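Local coordinates for xylulokinase (Brucella ovis, PDB 5VM1), which probably catalyses the ATP-dependent phosphorylation of D-xylulose to D-xylulose 5-phosphate, as an FGGY carbohydrate kinase, at residues K331-V336 against L470-E475; V378-R383 against Q478-L483; S18-L23 against I57-T62; L23-A28 against G436-G441; V142-A145 against I151-R154. All blocks are in the same frame, centred on the assembly; numbering follows the deposited sequence.

Contact 1 of 5, residues K331-V336 against L470-E475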
# COMPACT_ATOMS: atom_id res chain seq x y z
N LYS A 331 -17.94 -23.85 -5.77
CA LYS A 331 -18.80 -24.76 -5.02
C LYS A 331 -19.61 -24.00 -3.98
O LYS A 331 -19.19 -22.94 -3.49
CB LYS A 331 -17.96 -25.83 -4.32
CG LYS A 331 -17.20 -26.73 -5.26
CD LYS A 331 -16.34 -27.67 -4.45
CE LYS A 331 -15.34 -28.41 -5.31
NZ LYS A 331 -14.36 -29.08 -4.39
N ALA A 332 -20.76 -24.54 -3.63
CA ALA A 332 -21.54 -23.96 -2.54
C ALA A 332 -20.77 -24.14 -1.24
O ALA A 332 -20.12 -25.16 -1.05
CB ALA A 332 -22.90 -24.61 -2.41
N PRO A 333 -20.78 -23.16 -0.35
CA PRO A 333 -20.04 -23.32 0.91
C PRO A 333 -20.57 -24.52 1.67
O PRO A 333 -21.76 -24.86 1.62
CB PRO A 333 -20.31 -22.01 1.66
CG PRO A 333 -20.73 -21.04 0.61
CD PRO A 333 -21.46 -21.85 -0.43
N GLY A 334 -19.66 -25.20 2.37
CA GLY A 334 -20.01 -26.27 3.26
C GLY A 334 -20.12 -25.80 4.70
O GLY A 334 -20.15 -24.60 5.01
N SER A 335 -20.14 -26.77 5.61
CA SER A 335 -20.32 -26.45 7.02
C SER A 335 -19.07 -25.86 7.63
O SER A 335 -19.16 -25.26 8.71
CB SER A 335 -20.76 -27.70 7.79
OG SER A 335 -19.79 -28.72 7.75
N VAL A 336 -17.92 -25.98 6.95
CA VAL A 336 -16.66 -25.43 7.44
C VAL A 336 -16.58 -23.93 7.18
O VAL A 336 -16.86 -23.45 6.07
CB VAL A 336 -15.46 -26.15 6.81
CG1 VAL A 336 -14.22 -25.53 7.37
CG2 VAL A 336 -15.49 -27.63 7.09
N LEU A 470 -25.33 -17.03 -4.91
CA LEU A 470 -25.39 -15.77 -4.15
C LEU A 470 -26.07 -15.96 -2.80
O LEU A 470 -25.64 -15.40 -1.79
CB LEU A 470 -26.15 -14.71 -4.92
CG LEU A 470 -25.36 -13.93 -5.96
CD1 LEU A 470 -26.30 -12.95 -6.62
CD2 LEU A 470 -24.13 -13.24 -5.35
N SER A 471 -27.15 -16.74 -2.78
CA SER A 471 -27.88 -16.96 -1.55
C SER A 471 -27.08 -17.81 -0.58
O SER A 471 -26.97 -17.48 0.61
CB SER A 471 -29.23 -17.61 -1.86
OG SER A 471 -29.97 -17.84 -0.68
N ALA A 472 -26.48 -18.90 -1.07
CA ALA A 472 -25.68 -19.74 -0.20
C ALA A 472 -24.49 -18.98 0.37
O ALA A 472 -24.11 -19.18 1.53
CB ALA A 472 -25.22 -21.00 -0.94
N TYR A 473 -23.91 -18.06 -0.42
CA TYR A 473 -22.80 -17.26 0.10
C TYR A 473 -23.26 -16.28 1.17
O TYR A 473 -22.50 -16.02 2.11
CB TYR A 473 -22.08 -16.53 -1.04
CG TYR A 473 -20.80 -17.19 -1.49
CD1 TYR A 473 -20.83 -18.39 -2.22
CD2 TYR A 473 -19.55 -16.65 -1.16
CE1 TYR A 473 -19.66 -19.01 -2.62
CE2 TYR A 473 -18.37 -17.30 -1.55
CZ TYR A 473 -18.43 -18.47 -2.29
OH TYR A 473 -17.27 -19.10 -2.67
N ASP A 474 -24.48 -15.72 1.05
CA ASP A 474 -25.03 -14.89 2.13
C ASP A 474 -25.19 -15.69 3.41
O ASP A 474 -24.83 -15.24 4.51
CB ASP A 474 -26.41 -14.33 1.75
CG ASP A 474 -26.34 -13.10 0.85
OD1 ASP A 474 -25.25 -12.49 0.69
OD2 ASP A 474 -27.43 -12.76 0.31
N GLU A 475 -25.75 -16.89 3.27
CA GLU A 475 -25.96 -17.74 4.43
C GLU A 475 -24.63 -18.05 5.09
O GLU A 475 -24.49 -17.93 6.32
CB GLU A 475 -26.71 -18.98 3.96
CG GLU A 475 -27.07 -20.04 4.95
CD GLU A 475 -27.58 -21.27 4.23
OE1 GLU A 475 -27.13 -22.39 4.56
OE2 GLU A 475 -28.39 -21.10 3.29

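Contact 2 of 5, residues V378-R383 against Q478-L483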
# COMPACT_ATOMS: atom_id res chain seq x y z
N VAL A 378 -11.55 -15.64 3.57
CA VAL A 378 -10.90 -14.39 3.19
C VAL A 378 -11.84 -13.56 2.35
O VAL A 378 -11.95 -12.35 2.55
CB VAL A 378 -9.57 -14.65 2.47
CG1 VAL A 378 -9.12 -13.40 1.72
CG2 VAL A 378 -8.52 -15.01 3.48
N ALA A 379 -12.60 -14.20 1.45
CA ALA A 379 -13.62 -13.47 0.70
C ALA A 379 -14.59 -12.75 1.64
O ALA A 379 -14.91 -11.58 1.42
CB ALA A 379 -14.38 -14.42 -0.22
N PHE A 380 -15.04 -13.43 2.70
CA PHE A 380 -15.94 -12.82 3.68
C PHE A 380 -15.29 -11.65 4.42
O PHE A 380 -15.94 -10.63 4.67
CB PHE A 380 -16.43 -13.87 4.67
CG PHE A 380 -17.27 -14.92 4.06
CD1 PHE A 380 -18.15 -14.58 3.06
CD2 PHE A 380 -17.18 -16.25 4.45
CE1 PHE A 380 -18.94 -15.54 2.46
CE2 PHE A 380 -17.95 -17.21 3.85
CZ PHE A 380 -18.83 -16.86 2.85
N ALA A 381 -14.00 -11.76 4.74
CA ALA A 381 -13.30 -10.61 5.31
C ALA A 381 -13.29 -9.44 4.35
O ALA A 381 -13.48 -8.29 4.76
CB ALA A 381 -11.86 -10.99 5.68
N ILE A 382 -13.07 -9.69 3.06
CA ILE A 382 -13.18 -8.62 2.07
C ILE A 382 -14.59 -8.02 2.09
O ILE A 382 -14.76 -6.81 2.02
CB ILE A 382 -12.81 -9.13 0.67
CG1 ILE A 382 -11.34 -9.57 0.62
CG2 ILE A 382 -13.03 -8.04 -0.38
CD1 ILE A 382 -11.00 -10.29 -0.62
N ARG A 383 -15.61 -8.86 2.20
CA ARG A 383 -16.97 -8.33 2.28
C ARG A 383 -17.19 -7.53 3.56
O ARG A 383 -17.93 -6.54 3.56
CB ARG A 383 -17.99 -9.48 2.10
CG ARG A 383 -19.09 -9.56 3.06
CD ARG A 383 -20.42 -9.31 2.43
NE ARG A 383 -21.13 -10.48 1.90
CZ ARG A 383 -22.46 -10.61 1.97
NH1 ARG A 383 -23.08 -11.67 1.46
NH2 ARG A 383 -23.18 -9.67 2.59
N GLN A 478 -23.16 -14.93 6.79
CA GLN A 478 -23.74 -14.63 8.10
C GLN A 478 -23.15 -15.52 9.19
O GLN A 478 -22.90 -15.06 10.31
CB GLN A 478 -25.27 -14.73 8.04
CG GLN A 478 -25.91 -13.64 7.16
CD GLN A 478 -25.73 -12.23 7.72
OE1 GLN A 478 -25.40 -12.05 8.90
NE2 GLN A 478 -25.89 -11.23 6.86
N ARG A 479 -22.89 -16.80 8.87
CA ARG A 479 -22.19 -17.69 9.79
C ARG A 479 -20.83 -17.11 10.16
O ARG A 479 -20.50 -16.97 11.35
CB ARG A 479 -22.02 -19.06 9.14
CG ARG A 479 -22.63 -20.26 9.87
CD ARG A 479 -23.32 -21.19 8.86
NE ARG A 479 -22.38 -21.63 7.82
CZ ARG A 479 -22.73 -21.97 6.58
NH1 ARG A 479 -24.02 -21.92 6.21
NH2 ARG A 479 -21.79 -22.36 5.71
N TYR A 480 -20.06 -16.69 9.16
CA TYR A 480 -18.75 -16.10 9.40
C TYR A 480 -18.85 -14.86 10.28
O TYR A 480 -18.02 -14.64 11.17
CB TYR A 480 -18.10 -15.78 8.05
CG TYR A 480 -16.85 -14.94 8.05
CD1 TYR A 480 -16.91 -13.55 8.17
CD2 TYR A 480 -15.61 -15.53 7.87
CE1 TYR A 480 -15.77 -12.78 8.15
CE2 TYR A 480 -14.46 -14.77 7.85
CZ TYR A 480 -14.54 -13.39 7.99
OH TYR A 480 -13.39 -12.63 7.95
N HIS A 481 -19.87 -14.04 10.03
CA HIS A 481 -20.04 -12.80 10.77
C HIS A 481 -20.43 -13.05 12.22
O HIS A 481 -19.98 -12.32 13.12
CB HIS A 481 -21.07 -11.93 10.05
CG HIS A 481 -21.14 -10.53 10.58
ND1 HIS A 481 -22.33 -9.93 10.94
CD2 HIS A 481 -20.18 -9.61 10.80
CE1 HIS A 481 -22.09 -8.71 11.36
NE2 HIS A 481 -20.79 -8.49 11.29
N ALA A 482 -21.30 -14.04 12.48
CA ALA A 482 -21.74 -14.37 13.84
C ALA A 482 -20.63 -15.01 14.67
O ALA A 482 -20.69 -14.96 15.90
CB ALA A 482 -22.95 -15.30 13.81
N LEU A 483 -19.63 -15.62 14.04
CA LEU A 483 -18.54 -16.22 14.79
C LEU A 483 -17.70 -15.18 15.51
O LEU A 483 -17.14 -15.49 16.58
CB LEU A 483 -17.67 -17.07 13.86
CG LEU A 483 -18.09 -18.53 13.98
CD1 LEU A 483 -17.49 -19.40 12.89
CD2 LEU A 483 -17.72 -19.05 15.35

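Contact 3 of 5, residues S18-L23 against I57-T62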
# COMPACT_ATOMS: atom_id res chain seq x y z
N SER A 18 11.55 -4.66 -0.42
CA SER A 18 12.42 -5.71 -0.92
C SER A 18 13.32 -5.26 -2.07
O SER A 18 14.24 -6.00 -2.46
CB SER A 18 11.57 -6.90 -1.40
OG SER A 18 10.94 -6.57 -2.63
N GLY A 19 13.07 -4.09 -2.67
CA GLY A 19 13.96 -3.63 -3.72
C GLY A 19 13.51 -2.32 -4.34
O GLY A 19 12.49 -1.73 -3.99
N VAL A 20 14.33 -1.86 -5.28
CA VAL A 20 14.08 -0.66 -6.06
C VAL A 20 13.81 -1.11 -7.49
O VAL A 20 14.64 -1.79 -8.09
CB VAL A 20 15.28 0.30 -6.00
CG1 VAL A 20 15.10 1.46 -7.00
CG2 VAL A 20 15.49 0.81 -4.57
N LYS A 21 12.64 -0.75 -8.01
CA LYS A 21 12.23 -1.07 -9.37
C LYS A 21 12.33 0.19 -10.20
O LYS A 21 11.99 1.27 -9.72
CB LYS A 21 10.80 -1.62 -9.41
CG LYS A 21 10.56 -2.68 -10.50
CD LYS A 21 9.45 -2.31 -11.46
CE LYS A 21 9.45 -3.19 -12.71
NZ LYS A 21 8.42 -4.28 -12.71
N ALA A 22 12.88 0.07 -11.40
CA ALA A 22 13.00 1.19 -12.33
C ALA A 22 12.25 0.83 -13.60
O ALA A 22 12.54 -0.19 -14.22
CB ALA A 22 14.46 1.50 -12.64
N LEU A 23 11.33 1.69 -14.01
CA LEU A 23 10.46 1.38 -15.13
C LEU A 23 10.50 2.54 -16.10
O LEU A 23 10.26 3.69 -15.71
CB LEU A 23 9.03 1.13 -14.67
CG LEU A 23 8.06 0.68 -15.76
CD1 LEU A 23 8.49 -0.63 -16.34
CD2 LEU A 23 6.69 0.57 -15.17
N ILE A 57 20.03 4.02 -2.26
CA ILE A 57 20.72 4.70 -3.35
C ILE A 57 21.56 3.72 -4.18
O ILE A 57 21.57 3.78 -5.42
CB ILE A 57 21.51 5.89 -2.80
CG1 ILE A 57 20.52 6.87 -2.15
CG2 ILE A 57 22.33 6.55 -3.90
CD1 ILE A 57 21.15 8.18 -1.70
N LYS A 58 22.30 2.81 -3.53
CA LYS A 58 23.06 1.83 -4.30
C LYS A 58 22.13 0.97 -5.15
O LYS A 58 22.45 0.63 -6.30
CB LYS A 58 23.94 0.97 -3.37
N ALA A 59 20.98 0.59 -4.59
CA ALA A 59 20.03 -0.23 -5.35
C ALA A 59 19.43 0.56 -6.51
O ALA A 59 19.29 0.05 -7.62
CB ALA A 59 18.92 -0.72 -4.42
N CYS A 60 19.11 1.83 -6.26
CA CYS A 60 18.56 2.68 -7.31
C CYS A 60 19.61 2.97 -8.38
O CYS A 60 19.29 2.97 -9.58
CB CYS A 60 18.02 3.95 -6.66
SG CYS A 60 17.03 4.96 -7.73
N ARG A 61 20.86 3.21 -7.98
CA ARG A 61 21.94 3.39 -8.95
C ARG A 61 22.15 2.13 -9.77
O ARG A 61 22.48 2.20 -10.96
CB ARG A 61 23.24 3.75 -8.23
CG ARG A 61 23.40 5.22 -7.90
CD ARG A 61 24.86 5.60 -7.91
NE ARG A 61 25.06 6.95 -8.44
CZ ARG A 61 25.23 8.03 -7.69
NH1 ARG A 61 25.41 9.23 -8.27
NH2 ARG A 61 25.20 7.92 -6.36
N THR A 62 21.99 0.97 -9.15
CA THR A 62 22.16 -0.29 -9.86
C THR A 62 21.11 -0.42 -10.95
O THR A 62 21.44 -0.70 -12.11
CB THR A 62 22.06 -1.46 -8.87
OG1 THR A 62 23.28 -1.57 -8.12
CG2 THR A 62 21.76 -2.79 -9.56

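Contact 4 of 5, residues L23-A28 against G436-G441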
# COMPACT_ATOMS: atom_id res chain seq x y z
N LEU A 23 11.33 1.69 -14.01
CA LEU A 23 10.46 1.38 -15.13
C LEU A 23 10.50 2.54 -16.10
O LEU A 23 10.26 3.69 -15.71
CB LEU A 23 9.03 1.13 -14.67
CG LEU A 23 8.06 0.68 -15.76
CD1 LEU A 23 8.49 -0.63 -16.34
CD2 LEU A 23 6.69 0.57 -15.17
N LEU A 24 10.76 2.24 -17.37
CA LEU A 24 10.86 3.26 -18.40
C LEU A 24 9.75 3.06 -19.40
O LEU A 24 9.59 1.96 -19.94
CB LEU A 24 12.23 3.22 -19.08
CG LEU A 24 12.50 4.32 -20.10
CD1 LEU A 24 12.49 5.70 -19.47
CD2 LEU A 24 13.84 4.04 -20.73
N ILE A 25 9.01 4.13 -19.67
CA ILE A 25 7.87 4.11 -20.56
C ILE A 25 7.96 5.28 -21.54
O ILE A 25 8.61 6.29 -21.27
CB ILE A 25 6.52 4.18 -19.79
CG1 ILE A 25 6.40 5.53 -19.08
CG2 ILE A 25 6.36 2.97 -18.84
CD1 ILE A 25 5.03 5.82 -18.58
N ASP A 26 7.27 5.14 -22.65
CA ASP A 26 7.26 6.13 -23.71
C ASP A 26 6.02 7.00 -23.56
O ASP A 26 5.30 6.89 -22.57
CB ASP A 26 7.33 5.46 -25.08
CG ASP A 26 6.16 4.52 -25.35
OD1 ASP A 26 5.01 4.97 -25.23
OD2 ASP A 26 6.40 3.35 -25.70
N GLU A 27 5.79 7.87 -24.55
CA GLU A 27 4.66 8.80 -24.48
C GLU A 27 3.31 8.08 -24.47
O GLU A 27 2.33 8.63 -23.94
CB GLU A 27 4.72 9.80 -25.65
N ALA A 28 3.24 6.85 -24.98
CA ALA A 28 1.99 6.10 -25.03
C ALA A 28 1.85 5.09 -23.89
O ALA A 28 0.94 4.25 -23.93
CB ALA A 28 1.87 5.38 -26.38
N GLY A 436 2.71 3.38 -11.84
CA GLY A 436 2.08 4.61 -11.39
C GLY A 436 3.07 5.73 -11.22
O GLY A 436 2.78 6.90 -11.53
N ALA A 437 4.26 5.40 -10.72
CA ALA A 437 5.32 6.39 -10.60
C ALA A 437 5.71 6.93 -11.99
O ALA A 437 5.80 8.14 -12.19
CB ALA A 437 6.50 5.76 -9.87
N ALA A 438 5.90 6.05 -12.97
CA ALA A 438 6.18 6.54 -14.32
C ALA A 438 5.07 7.46 -14.80
O ALA A 438 5.34 8.57 -15.29
CB ALA A 438 6.34 5.37 -15.28
N ARG A 439 3.81 7.06 -14.60
CA ARG A 439 2.68 7.90 -14.96
C ARG A 439 2.71 9.24 -14.25
O ARG A 439 2.44 10.28 -14.86
CB ARG A 439 1.38 7.16 -14.66
CG ARG A 439 0.96 6.20 -15.73
CD ARG A 439 -0.34 5.51 -15.37
NE ARG A 439 -1.07 5.16 -16.57
CZ ARG A 439 -2.26 4.59 -16.57
NH1 ARG A 439 -2.86 4.30 -15.42
NH2 ARG A 439 -2.87 4.32 -17.71
N LEU A 440 3.05 9.26 -12.95
CA LEU A 440 3.11 10.55 -12.26
C LEU A 440 4.23 11.41 -12.84
O LEU A 440 4.07 12.62 -13.04
CB LEU A 440 3.28 10.33 -10.75
CG LEU A 440 2.04 9.79 -10.00
CD1 LEU A 440 2.32 9.36 -8.56
CD2 LEU A 440 0.89 10.77 -10.02
N GLY A 441 5.35 10.78 -13.22
CA GLY A 441 6.39 11.52 -13.91
C GLY A 441 5.90 12.08 -15.23
O GLY A 441 6.21 13.23 -15.57

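Contact 5 of 5, residues V142-A145 against I151-R154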
# COMPACT_ATOMS: atom_id res chain seq x y z
N VAL A 142 8.38 9.53 18.79
CA VAL A 142 8.34 9.54 20.24
C VAL A 142 9.29 8.47 20.78
O VAL A 142 10.04 8.70 21.73
CB VAL A 142 6.90 9.36 20.73
CG1 VAL A 142 6.84 9.47 22.28
CG2 VAL A 142 5.96 10.35 20.02
N TRP A 143 9.31 7.29 20.12
CA TRP A 143 10.24 6.23 20.49
C TRP A 143 11.67 6.73 20.51
O TRP A 143 12.40 6.48 21.48
CB TRP A 143 10.13 5.02 19.52
CG TRP A 143 10.92 3.85 20.04
CD1 TRP A 143 10.48 2.91 20.94
CD2 TRP A 143 12.29 3.50 19.75
NE1 TRP A 143 11.48 2.02 21.24
CE2 TRP A 143 12.61 2.36 20.53
CE3 TRP A 143 13.28 4.05 18.93
CZ2 TRP A 143 13.86 1.74 20.48
CZ3 TRP A 143 14.53 3.44 18.90
CH2 TRP A 143 14.81 2.29 19.67
N VAL A 144 12.08 7.42 19.44
CA VAL A 144 13.44 7.93 19.32
C VAL A 144 13.74 8.96 20.41
O VAL A 144 14.82 8.94 21.01
CB VAL A 144 13.67 8.51 17.90
CG1 VAL A 144 15.08 9.09 17.75
CG2 VAL A 144 13.42 7.46 16.83
N ALA A 145 12.79 9.84 20.70
CA ALA A 145 13.00 10.85 21.74
C ALA A 145 13.26 10.22 23.11
O ALA A 145 13.97 10.80 23.93
CB ALA A 145 11.81 11.82 21.79
N ILE A 151 20.22 11.13 19.22
CA ILE A 151 19.79 11.22 17.83
C ILE A 151 18.60 12.16 17.67
O ILE A 151 18.47 12.82 16.63
CB ILE A 151 19.49 9.79 17.35
CG1 ILE A 151 20.83 9.04 17.29
CG2 ILE A 151 18.64 9.79 16.05
CD1 ILE A 151 20.76 7.64 16.86
N PHE A 152 17.71 12.23 18.66
CA PHE A 152 16.53 13.08 18.51
C PHE A 152 16.92 14.56 18.54
O PHE A 152 16.34 15.37 17.80
CB PHE A 152 15.52 12.75 19.60
CG PHE A 152 14.18 13.39 19.41
CD1 PHE A 152 13.28 12.88 18.47
CD2 PHE A 152 13.82 14.50 20.16
CE1 PHE A 152 12.02 13.48 18.28
CE2 PHE A 152 12.59 15.10 19.99
CZ PHE A 152 11.68 14.60 19.05
N ALA A 153 17.91 14.92 19.35
CA ALA A 153 18.34 16.31 19.48
C ALA A 153 18.94 16.86 18.21
O ALA A 153 18.90 18.08 18.00
CB ALA A 153 19.36 16.44 20.61
N ARG A 154 19.46 15.99 17.34
CA ARG A 154 20.14 16.38 16.11
C ARG A 154 19.24 16.32 14.88
O ARG A 154 19.70 16.64 13.79
CB ARG A 154 21.36 15.49 15.87
CG ARG A 154 22.39 15.58 16.96
CD ARG A 154 23.69 14.99 16.48
NE ARG A 154 23.80 13.58 16.80
CZ ARG A 154 24.34 12.66 16.00
NH1 ARG A 154 24.80 13.02 14.80
NH2 ARG A 154 24.41 11.40 16.39

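Contact 1 of 5, residues K331-V336 against L470-E475
Pro333 meets Ala472 and Tyr473 where a loop of this FGGY carbohydrate kinase, a member of the actin-like ATPase superfamily, runs past the first turn of the C-terminal helix 470-488. The case illustrates how a proline in an irregular loop can use its ring as a compact apolar surface against a helix. From CA the CB bond is directed at the helix, but CB itself remains 5.3 Å from Tyr473 CD1. The next atom does the touching: CG sits over one face of the tyrosine ring as a CH-pi donor, 4.2 Å from the centroid of Tyr473 and 25° off the ring normal. Displaced from the ring centre, it lies closest to the CD1 side. CD, where the pyrrolidine turns back to its nitrogen, spans two partners, lying 3.9 Å from Tyr473 CD1 and the same 3.9 Å from the methyl CB of Ala472. Pro333 also touches Glu376 of helix 367-390, while Ala414, Thr417 and Ala418 of helix 409-419 pack on Tyr473, so the aromatic ring is buried between the loop and that helix. At the ring edge, near its plane, Lys331 O approaches Tyr473 CE1 at 4.1 Å.

Contact 2 of 5, residues V378-R383 against Q478-L483
Helix-to-helix packing within the C-terminal part of the kinase brings Phe380, on the long helix 367-390, against Tyr480 of the C-terminal helix 470-488. It is a worked example of two aromatic residues that meet through a methylene group. The main touch is a CH-pi contact: Phe380 CB stands almost squarely over the centre of the Tyr480 ring, 3.4 Å from its centroid and 8° off the normal, so the methylene rather than the phenyl ring covers that face. The tyrosine reaches this place because its CG lies anti to the backbone N (chi1 169°), which carries the ring out from helix 470-488 toward helix 367-390. The two side chains run past each other in opposite senses. As a result the phenyl ring of Phe380 reaches back to the root of its partner, with Phe380 CD2 3.7 Å from Tyr480 CB, while the phenol end travels on to the next residue, where Tyr480 CZ lies 4.3 Å from Ala381 CB. The rings themselves form an oblique aromatic pair, inclined at 53° with their centroids 5.4 Å apart.

All three residues are buried. Leu339, at the end of strand 337-339, and the following Pro340 and Tyr341 add further packing to Tyr480. Elsewhere on helix 367-390, Ala379 and Ile382 rest on Ile415 of helix 409-419, and Ala381 and Ile382 touch Ile301 of strand 295-301, placing this helix between the C-terminal helix and the core of its domain.

Contact 3 of 5, residues S18-L23 against I57-T62
Apolar contact between Val20 and the pair Ala59 and Cys60 joins strand 19-26 to helix 53-70, and a single branched side chain does all the work on the strand side. Its two methyls divide the helix surface between them. CG2 meets the methyl of Ala59, with Val20 CG2 3.8 Å from Ala59 CB. CG1, set anti to the backbone N (chi1 171°), lies alongside the next residue: Val20 CG1 is 3.7 Å from Cys60 CA and 3.9 Å from Cys60 CB. The thiol belongs to the same patch, Cys60 SG being 4.1 Å from Val20 CG1. A beta-branched residue thus spans two consecutive helix positions, and with small residues there the backbones come close, Val20 CA and Cys60 CA being 5.7 Å apart.

Polar interactions lie within the helix or lead away from the interface. Thr62 OG1 donates to Lys58 O over 3.0 Å, tilted 31° from the carbonyl plane, while Thr62 N reaches the same oxygen from the opposite face; one carbonyl therefore serves two donors. At the periphery Lys21 forms a salt bridge with Asp430 and Arg61 one with Glu228.

Backbone bonds tie Val20 to Gly37 and Lys21 to Asp14, a residue predicted to be important for activity, whose side chain lies about 7 Å from that of Val20. A meander of three antiparallel strands followed by a helix that packs on the sheet and leads, through the short helix 72-76, to strand 78-85, parallel to strand 9-15, is the ribonuclease H-like arrangement of actin-type kinases.

Contact 4 of 5, residues L23-A28 against G436-G441
Leu23 and Ile25 of strand 19-26 face Ala438 on helix 433-446. The first of them contributes mainly its backbone, Leu23 O lying 4.3 Å from Ala438 CB, while its side chain packs on Ala434 and Phe435 one turn earlier in the helix. Leu24 turns to the other side of the sheet and rests on Met9 and Ile78. Ile25 makes the closest approach: CG1 is placed between the backbone N and the carbonyl carbon (chi1 65°), and the chain then extends over the helix, so that Ile25 CD1 lies 3.6 Å and Ile25 CG1 3.8 Å from the methyl CB of Ala438. The axes of segments 23-26 and 436-441 approach to 8.5 Å, their directions 48° apart. A strand from the N-terminal FGGY family region here meets a helix from the C-terminal one, so that residues far apart in sequence pack together, as in actin-like folds, and the small Ala438 lets Ile25 pack closely. Next in sequence, Asp26 forms an Asx turn, its OD1 accepting from Ala28 N at 2.6 Å nearly in line with the C-O bond. Beyond the turn, Gln29 OE1 accepts from Arg439 NE, while Arg439 NH1 is hydrogen-bonded to the carbonyl oxygens of Cys249 and Thr455.

Contact 5 of 5, residues V142-A145 against I151-R154
The carbonyl oxygen of Val144 rests against a methylene of the facing helix, Val144 O lying 4.1 Å from Phe152 CB in a van der Waals contact. The contact belongs to two consecutive helices of the N-terminal FGGY domain, 137-147 and 149-153, separated by Glu148 alone, and it illustrates how two helices joined by a single residue can pack through one aromatic ring and a few aliphatic groups. Ala145 and Phe152 form its centre. The alanine methyl stands over the middle of the phenyl ring in a CH-pi contact, Ala145 CB being 3.5 Å from the centroid of Phe152 and only 5° off the normal. Backbone takes part as well, since Ala145 CA lies 3.6 Å from Phe152 CG. With CG anti to the backbone N (chi1 -170°), the phenylalanine ring is directed back across the first helix and lies flat against the alanine.

Val144 works differently. Its CG1 stands at the edge of the Phe152 ring, near the ring plane. Val144 CG1 also reaches Ile151, and the two side chains cross at about a right angle. Outside the pair, Leu92 of strand 91-93 touches both Val144 and Ile151, while Leu100 covers another part of Ile151. On another side of helix 137-147, Trp143 makes a cation-pi contact with Arg110. The aliphatic seam itself rests on two methyls, Val144 CG1 and Ile151 CG2, 4.0 Å apart.

Contacts 3 and 4 share strand 19-26 and Leu23, with centres 16 Å apart: one joins the strand to helix 53-70, the other to a helix from the C-terminal family region. Contacts 1 and 2 share helix 470-488, lie 11 Å apart between centres and touch, through Tyr473 O packing near Phe380 and an ion pair of Asp474 with Arg383 whose exact geometry is doubtful; they lie 39 to 46 Å between centres from contacts 3 and 4. Contact 5 stands alone, its centre 29 Å from that of contact 3, nested within the long loop closed by contact 4. Contacts 3 and 5 close before contacts 1 and 2 open, whereas contact 4 crosses contacts 1, 2 and 3, joining sequence-distant parts.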